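PDB 1RV9: conserved hypothetical protein NMB0706 from Neisseria meningitidis, which is of unknown function but belongs to the DUF152 (YfiH, laccase-like) family, whose relatives include purine nucleoside-processing enzymes. Local coordinates for residues G37-Q41 and A59-N63; V71-V75 and L251-D255; L146-I150 and I213-V219. All coordinates share one frame; numbering follows the deposited sequence.

How the contacts relate
Following the chain from its N terminus, contact 1 comes first: the loop after strand 28-33 returns to the first half of helix 57-71 and closes a short loop. The same helix then runs on to contact 2, where its last residue and the turn after it meet strand 248-254, near the C-terminal end of the model. Contact 2 thus closes a loop of 175 residues, and contact 3, between helices 145-153 and 206-217, is nested inside it. Contacts 1 and 3 lie on opposite sides of the chain's centre, about 34 Å apart between centres. Helix 57-71 is tied to the five-strand sheet, whereas the helix pair of contact 3 packs against the six-strand sheet.

Contact 1: residues G37-Q41 and A59-N63; sequences GGVSQ and AVRRN
A mixed loop-to-helix contact, two hydrogen bonds to one asparagine beside a valine packed on an arginine, joins G38, V39 and S40, in the loop between strand 28-33 and helix 57-71, to A59, R62 and N63 on that helix, far from the centre of the chain. The carboxamide of N63 uses both its ends. Its OD1 accepts the backbone N-H of V39 in the carbonyl plane (N to OD1 2.8 Å, 161° at the hydrogen), while its ND2 donates in the amide plane to S40 OG at 2.9 Å. ND2 also bonds to N48 O, so three hydrogen bonds, one at OD1 and two at ND2, hold the buried amide and fix its rotation. S40 OG also bonds to D55 OD2. The backbone runs close here, G38 CA lying 3.2 Å from N63 OD1. In this alpha-beta-beta-alpha fold N63 ties the loop to the helix that follows it in the chain. V39 lies across R62 at about a right angle, CG1 sitting 3.4 Å above one face of the guanidinium, toward its rim. With CG2 between the backbone N and the carbonyl carbon (chi1 -58° for CG1), the other methyl reaches R62 NH1 at 3.3 Å and also faces A59 CB at 4.1 Å.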
loop_
_atom_site.group_PDB
_atom_site.type_symbol
_atom_site.label_atom_id
_atom_site.label_comp_id
_atom_site.label_asym_id
_atom_site.label_seq_id
_atom_site.Cartn_x
_atom_site.Cartn_y
_atom_site.Cartn_z
ATOM N N GLY A 37 -11.176 -2.910 15.176
ATOM C CA GLY A 37 -10.711 -4.174 15.721
ATOM C C GLY A 37 -9.496 -4.081 16.624
ATOM O O GLY A 37 -8.972 -5.108 17.063
ATOM N N GLY A 38 -9.051 -2.860 16.918
ATOM C CA GLY A 38 -7.878 -2.686 17.755
ATOM C C GLY A 38 -8.137 -2.169 19.157
ATOM O O GLY A 38 -9.275 -2.166 19.624
ATOM N N VAL A 39 -7.074 -1.724 19.821
ATOM C CA VAL A 39 -7.175 -1.218 21.189
ATOM C C VAL A 39 -6.787 0.250 21.352
ATOM O O VAL A 39 -6.824 0.778 22.464
ATOM C CB VAL A 39 -6.302 -2.044 22.159
ATOM C CG1 VAL A 39 -6.713 -3.508 22.110
ATOM C CG2 VAL A 39 -4.829 -1.884 21.809
ATOM N N SER A 40 -6.413 0.911 20.259
ATOM C CA SER A 40 -6.028 2.318 20.335
ATOM C C SER A 40 -7.245 3.219 20.499
ATOM O O SER A 40 -8.365 2.835 20.168
ATOM C CB SER A 40 -5.233 2.723 19.089
ATOM O OG SER A 40 -4.008 2.016 19.039
ATOM N N GLN A 41 -7.013 4.430 20.997
ATOM C CA GLN A 41 -8.094 5.379 21.247
ATOM C C GLN A 41 -7.867 6.747 20.617
ATOM O O GLN A 41 -6.809 7.025 20.053
ATOM C CB GLN A 41 -8.260 5.579 22.754
ATOM C CG GLN A 41 -7.021 6.184 23.400
ATOM C CD GLN A 41 -7.108 6.256 24.906
ATOM O OE1 GLN A 41 -7.670 7.200 25.470
ATOM N NE2 GLN A 41 -6.556 5.252 25.571
ATOM N N ALA A 59 -0.016 -0.069 22.919
ATOM C CA ALA A 59 -1.251 -0.247 22.162
ATOM C C ALA A 59 -0.938 -0.759 20.760
ATOM O O ALA A 59 -1.580 -1.689 20.273
ATOM C CB ALA A 59 -2.012 1.070 22.079
ATOM N N VAL A 60 0.051 -0.149 20.114
ATOM C CA VAL A 60 0.439 -0.563 18.768
ATOM C C VAL A 60 0.911 -2.012 18.772
ATOM O O VAL A 60 0.599 -2.777 17.859
ATOM C CB VAL A 60 1.567 0.325 18.205
ATOM C CG1 VAL A 60 1.998 -0.188 16.831
ATOM C CG2 VAL A 60 1.086 1.762 18.101
ATOM N N ARG A 61 1.669 -2.386 19.797
ATOM C CA ARG A 61 2.169 -3.750 19.911
ATOM C C ARG A 61 0.992 -4.718 19.960
ATOM O O ARG A 61 1.014 -5.775 19.327
ATOM C CB ARG A 61 3.010 -3.897 21.182
ATOM C CG ARG A 61 3.570 -5.290 21.413
ATOM C CD ARG A 61 3.417 -5.679 22.877
ATOM N NE ARG A 61 2.307 -6.608 23.070
ATOM C CZ ARG A 61 1.419 -6.534 24.057
ATOM N NH1 ARG A 61 1.495 -5.563 24.957
ATOM N NH2 ARG A 61 0.455 -7.443 24.152
ATOM N N ARG A 62 -0.039 -4.354 20.715
ATOM C CA ARG A 62 -1.216 -5.201 20.837
ATOM C C ARG A 62 -1.972 -5.284 19.509
ATOM O O ARG A 62 -2.438 -6.358 19.123
ATOM C CB ARG A 62 -2.122 -4.667 21.949
ATOM C CG ARG A 62 -1.422 -4.604 23.304
ATOM C CD ARG A 62 -2.253 -3.846 24.321
ATOM N NE ARG A 62 -3.474 -4.560 24.681
ATOM C CZ ARG A 62 -4.612 -3.962 25.017
ATOM N NH1 ARG A 62 -4.687 -2.637 25.034
ATOM N NH2 ARG A 62 -5.675 -4.688 25.342
ATOM N N ASN A 63 -2.090 -4.161 18.804
ATOM C CA ASN A 63 -2.786 -4.167 17.519
ATOM C C ASN A 63 -2.048 -5.061 16.523
ATOM O O ASN A 63 -2.674 -5.779 15.739
ATOM C CB ASN A 63 -2.909 -2.747 16.956
ATOM C CG ASN A 63 -3.766 -1.848 17.824
ATOM O OD1 ASN A 63 -4.754 -2.292 18.411
ATOM N ND2 ASN A 63 -3.404 -0.571 17.895
#

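Contact 2: residues V71-V75 and L251-D255; sequences VGLPV and LIWLD
V71 sets one methyl squarely over the indole of W253 and turns the other to L251. CG1 stands 3.8 Å from the centroid of the six-membered ring and only 5° off its normal, a CH-pi contact made over the face. The placement follows from chi1 of -179°: CG1 points anti to the backbone N, and CG2, anti to the carbonyl carbon, meets L251 CD2 at 3.8 Å. W253 has chi1 65°, its CG lodged between backbone N and carbonyl carbon, which sends the indole out across the strand to lie under V71. L73 comes to the same ring from the five-membered end, its CD1 3.6 Å from W253 CD1, at a slant that is neither face-on nor edge-on. L251 CD2 touches both valines; V75 CG1 approaches it at 3.7 Å, V75 and L251 crossing at about a right angle. No hydrogen bond crosses the contact; the join is wholly apolar. G72, with positive phi, ends helix 57-71 and lets the chain turn from V71 to L73. Strand 248-254 lies between strands 28-33 and 110-115 in the five-strand sheet, paired with both through the backbone, and the end of helix 57-71 rests on this sheet, V71 also touching A110 and L251 and V75 both touching A112 of strand 110-115.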
loop_
_atom_site.group_PDB
_atom_site.type_symbol
_atom_site.label_atom_id
_atom_site.label_comp_id
_atom_site.label_asym_id
_atom_site.label_seq_id
_atom_site.Cartn_x
_atom_site.Cartn_y
_atom_site.Cartn_z
ATOM N N VAL A 71 -3.098 -13.380 10.551
ATOM C CA VAL A 71 -2.196 -13.836 9.498
ATOM C C VAL A 71 -1.623 -15.230 9.727
ATOM O O VAL A 71 -1.645 -16.071 8.827
ATOM C CB VAL A 71 -1.033 -12.844 9.317
ATOM C CG1 VAL A 71 -0.110 -13.312 8.197
ATOM C CG2 VAL A 71 -1.587 -11.459 9.011
ATOM N N GLY A 72 -1.102 -15.472 10.927
ATOM C CA GLY A 72 -0.531 -16.774 11.226
ATOM C C GLY A 72 0.934 -16.870 10.843
ATOM O O GLY A 72 1.519 -17.952 10.856
ATOM N N LEU A 73 1.521 -15.730 10.490
ATOM C CA LEU A 73 2.929 -15.647 10.102
ATOM C C LEU A 73 3.505 -14.327 10.586
ATOM O O LEU A 73 2.762 -13.379 10.845
ATOM C CB LEU A 73 3.083 -15.662 8.573
ATOM C CG LEU A 73 2.805 -16.902 7.730
ATOM C CD1 LEU A 73 2.839 -16.512 6.253
ATOM C CD2 LEU A 73 3.846 -17.972 8.025
ATOM N N PRO A 74 4.837 -14.249 10.736
ATOM C CA PRO A 74 5.401 -12.973 11.179
ATOM C C PRO A 74 5.171 -11.973 10.039
ATOM O O PRO A 74 5.168 -12.355 8.865
ATOM C CB PRO A 74 6.880 -13.299 11.400
ATOM C CG PRO A 74 7.126 -14.462 10.473
ATOM C CD PRO A 74 5.880 -15.287 10.642
ATOM N N VAL A 75 4.962 -10.708 10.391
ATOM C CA VAL A 75 4.701 -9.658 9.414
ATOM C C VAL A 75 5.910 -8.735 9.289
ATOM O O VAL A 75 6.390 -8.191 10.285
ATOM C CB VAL A 75 3.469 -8.833 9.840
ATOM C CG1 VAL A 75 3.166 -7.759 8.805
ATOM C CG2 VAL A 75 2.268 -9.754 10.022
ATOM N N LEU A 251 -1.570 -6.442 3.621
ATOM C CA LEU A 251 -0.665 -7.578 3.734
ATOM C C LEU A 251 -0.947 -8.645 2.698
ATOM O O LEU A 251 -2.082 -8.816 2.254
ATOM C CB LEU A 251 -0.780 -8.212 5.127
ATOM C CG LEU A 251 -0.538 -7.343 6.361
ATOM C CD1 LEU A 251 -1.753 -6.468 6.627
ATOM C CD2 LEU A 251 -0.274 -8.250 7.558
ATOM N N ILE A 252 0.100 -9.370 2.332
ATOM C CA ILE A 252 -0.027 -10.450 1.369
ATOM C C ILE A 252 0.995 -11.527 1.698
ATOM O O ILE A 252 2.113 -11.237 2.130
ATOM C CB ILE A 252 0.168 -9.931 -0.084
ATOM C CG1 ILE A 252 -0.118 -11.054 -1.082
ATOM C CG2 ILE A 252 1.582 -9.387 -0.273
ATOM C CD1 ILE A 252 -0.235 -10.562 -2.511
ATOM N N TRP A 253 0.597 -12.781 1.530
ATOM C CA TRP A 253 1.506 -13.877 1.799
ATOM C C TRP A 253 1.108 -15.120 1.037
ATOM O O TRP A 253 -0.002 -15.211 0.508
ATOM C CB TRP A 253 1.560 -14.177 3.306
ATOM C CG TRP A 253 0.273 -14.677 3.928
ATOM C CD1 TRP A 253 -0.065 -15.976 4.193
ATOM C CD2 TRP A 253 -0.812 -13.875 4.408
ATOM N NE1 TRP A 253 -1.293 -16.030 4.814
ATOM C CE2 TRP A 253 -1.774 -14.755 4.955
ATOM C CE3 TRP A 253 -1.068 -12.498 4.424
ATOM C CZ2 TRP A 253 -2.970 -14.297 5.523
ATOM C CZ3 TRP A 253 -2.258 -12.042 4.987
ATOM C CH2 TRP A 253 -3.196 -12.943 5.526
ATOM N N LEU A 254 2.048 -16.051 0.951
ATOM C CA LEU A 254 1.823 -17.325 0.289
ATOM C C LEU A 254 1.482 -18.324 1.383
ATOM O O LEU A 254 2.128 -18.359 2.432
ATOM C CB LEU A 254 3.085 -17.780 -0.445
ATOM C CG LEU A 254 3.479 -16.961 -1.670
ATOM C CD1 LEU A 254 4.917 -17.281 -2.058
ATOM C CD2 LEU A 254 2.515 -17.268 -2.820
ATOM N N ASP A 255 0.447 -19.115 1.143
ATOM C CA ASP A 255 0.016 -20.129 2.090
ATOM C C ASP A 255 -0.268 -21.381 1.280
ATOM O O ASP A 255 -1.412 -21.656 0.920
ATOM C CB ASP A 255 -1.241 -19.673 2.833
ATOM C CG ASP A 255 -1.871 -20.783 3.652
ATOM O OD1 ASP A 255 -1.122 -21.645 4.153
ATOM O OD2 ASP A 255 -3.112 -20.787 3.804
#

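Contact 3: residues L146-I150 and I213-V219; sequences LQNTI and ILKREGV
Q147, R216 and E217 bring three flat groups together at one side of this helix-helix contact. Q147 NE2 lies at the edge of the R216 guanidinium, in its plane, 3.5 Å from NH2, with amide and guanidinium planes 51° apart. Both atoms carry N-H groups, so no hydrogen bond joins them. Q147 CG lies over one face of the E217 carboxylate, 3.4 Å from CD; the side chains cross at about a right angle, and the planes of amide and carboxylate stand 72° apart. A bend at chi2 of Q147 turns the amide so that I213 CG2 lies over one of its faces, 3.6 Å from Q147 OE1.

Beside these groups runs an apolar seam. I150 CD1 sits at the middle of the apolar contacts, touching V219 CG2 at 3.5 Å, E217 CG at 3.7 Å and L214 CD2 at 4.1 Å. L146 adds CD1 against L214 CG. The segments of helices 145-153 and 206-217 cross at -42°, their axes 10.4 Å apart at closest approach. G218 closes helix 206-217 in a Schellman motif, and the turn delivers V219 to I150. Behind the seam the helices lie on the six-strand sheet: L146 and L214 both touch F123 of strand 119-125, and L146 also reaches A134 of strand 131-136.

Since no hydrogen bond or salt bridge spans the pair, carbon contacts hold the helices together, made by the aliphatic parts of Q147 and E217 as well as by the leucines, the isoleucines and V219. Q147 meets E217 through carbon and R216 through N-H groups alone, so across the two segments the polar ends add contact but no hydrogen bond.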
loop_
_atom_site.group_PDB
_atom_site.type_symbol
_atom_site.label_atom_id
_atom_site.label_comp_id
_atom_site.label_asym_id
_atom_site.label_seq_id
_atom_site.Cartn_x
_atom_site.Cartn_y
_atom_site.Cartn_z
ATOM N N LEU A 146 7.107 1.002 -7.778
ATOM C CA LEU A 146 6.384 -0.118 -8.378
ATOM C C LEU A 146 7.267 -0.861 -9.379
ATOM O O LEU A 146 7.310 -2.096 -9.382
ATOM C CB LEU A 146 5.095 0.363 -9.052
ATOM C CG LEU A 146 4.066 1.019 -8.119
ATOM C CD1 LEU A 146 2.754 1.221 -8.858
ATOM C CD2 LEU A 146 3.828 0.143 -6.894
ATOM N N GLN A 147 7.979 -0.115 -10.218
ATOM C CA GLN A 147 8.864 -0.734 -11.199
ATOM C C GLN A 147 9.941 -1.562 -10.504
ATOM O O GLN A 147 10.267 -2.661 -10.952
ATOM C CB GLN A 147 9.523 0.324 -12.096
ATOM C CG GLN A 147 8.554 1.104 -12.980
ATOM C CD GLN A 147 8.071 2.388 -12.335
ATOM O OE1 GLN A 147 7.617 2.389 -11.190
ATOM N NE2 GLN A 147 8.158 3.490 -13.073
ATOM N N ASN A 148 10.491 -1.045 -9.407
ATOM C CA ASN A 148 11.526 -1.773 -8.677
ATOM C C ASN A 148 10.963 -3.030 -8.017
ATOM O O ASN A 148 11.647 -4.051 -7.920
ATOM C CB ASN A 148 12.175 -0.883 -7.611
ATOM C CG ASN A 148 12.964 0.260 -8.211
ATOM O OD1 ASN A 148 13.310 0.233 -9.393
ATOM N ND2 ASN A 148 13.264 1.265 -7.397
ATOM N N THR A 149 9.719 -2.956 -7.558
ATOM C CA THR A 149 9.092 -4.111 -6.923
ATOM C C THR A 149 8.874 -5.206 -7.962
ATOM O O THR A 149 9.184 -6.374 -7.731
ATOM C CB THR A 149 7.747 -3.723 -6.287
ATOM O OG1 THR A 149 7.978 -2.734 -5.275
ATOM C CG2 THR A 149 7.075 -4.949 -5.658
ATOM N N ILE A 150 8.346 -4.814 -9.115
ATOM C CA ILE A 150 8.099 -5.750 -10.203
ATOM C C ILE A 150 9.392 -6.471 -10.582
ATOM O O ILE A 150 9.408 -7.691 -10.768
ATOM C CB ILE A 150 7.532 -4.993 -11.429
ATOM C CG1 ILE A 150 6.096 -4.550 -11.134
ATOM C CG2 ILE A 150 7.599 -5.863 -12.678
ATOM C CD1 ILE A 150 5.556 -3.517 -12.101
ATOM N N ILE A 213 1.275 3.424 -14.770
ATOM C CA ILE A 213 2.618 2.931 -14.515
ATOM C C ILE A 213 2.688 1.408 -14.606
ATOM O O ILE A 213 3.587 0.857 -15.244
ATOM C CB ILE A 213 3.105 3.421 -13.127
ATOM C CG1 ILE A 213 3.301 4.940 -13.175
ATOM C CG2 ILE A 213 4.399 2.721 -12.730
ATOM C CD1 ILE A 213 3.518 5.588 -11.818
ATOM N N LEU A 214 1.736 0.728 -13.977
ATOM C CA LEU A 214 1.711 -0.731 -14.007
ATOM C C LEU A 214 1.510 -1.253 -15.428
ATOM O O LEU A 214 2.180 -2.200 -15.845
ATOM C CB LEU A 214 0.600 -1.257 -13.097
ATOM C CG LEU A 214 0.836 -1.058 -11.598
ATOM C CD1 LEU A 214 -0.470 -1.254 -10.843
ATOM C CD2 LEU A 214 1.906 -2.033 -11.113
ATOM N N LYS A 215 0.586 -0.640 -16.161
ATOM C CA LYS A 215 0.319 -1.050 -17.533
ATOM C C LYS A 215 1.536 -0.842 -18.413
ATOM O O LYS A 215 1.882 -1.704 -19.220
ATOM C CB LYS A 215 -0.871 -0.272 -18.108
ATOM C CG LYS A 215 -2.233 -0.907 -17.839
ATOM C CD LYS A 215 -2.095 -2.270 -17.167
ATOM C CE LYS A 215 -3.209 -3.218 -17.562
ATOM N NZ LYS A 215 -3.029 -4.548 -16.916
ATOM N N ARG A 216 2.188 0.303 -18.257
ATOM C CA ARG A 216 3.367 0.602 -19.052
ATOM C C ARG A 216 4.492 -0.387 -18.769
ATOM O O ARG A 216 5.311 -0.676 -19.643
ATOM C CB ARG A 216 3.860 2.026 -18.770
ATOM C CG ARG A 216 5.110 2.384 -19.556
ATOM C CD ARG A 216 5.630 3.770 -19.225
ATOM N NE ARG A 216 6.104 3.874 -17.849
ATOM C CZ ARG A 216 6.773 4.921 -17.375
ATOM N NH1 ARG A 216 7.043 5.949 -18.173
ATOM N NH2 ARG A 216 7.165 4.945 -16.110
ATOM N N GLU A 217 4.526 -0.914 -17.549
ATOM C CA GLU A 217 5.568 -1.853 -17.164
ATOM C C GLU A 217 5.285 -3.260 -17.693
ATOM O O GLU A 217 6.193 -4.083 -17.791
ATOM C CB GLU A 217 5.713 -1.866 -15.639
ATOM C CG GLU A 217 7.128 -2.097 -15.141
ATOM C CD GLU A 217 8.135 -1.052 -15.625
ATOM O OE1 GLU A 217 7.744 -0.029 -16.234
ATOM O OE2 GLU A 217 9.338 -1.258 -15.377
ATOM N N GLY A 218 4.027 -3.529 -18.030
ATOM C CA GLY A 218 3.673 -4.833 -18.567
ATOM C C GLY A 218 2.859 -5.732 -17.661
ATOM O O GLY A 218 2.608 -6.888 -17.999
ATOM N N VAL A 219 2.441 -5.218 -16.509
ATOM C CA VAL A 219 1.650 -6.018 -15.583
ATOM C C VAL A 219 0.353 -6.477 -16.254
ATOM O O VAL A 219 -0.399 -5.667 -16.799
ATOM C CB VAL A 219 1.349 -5.219 -14.295
ATOM C CG1 VAL A 219 0.393 -5.992 -13.401
ATOM C CG2 VAL A 219 2.658 -4.954 -13.555
#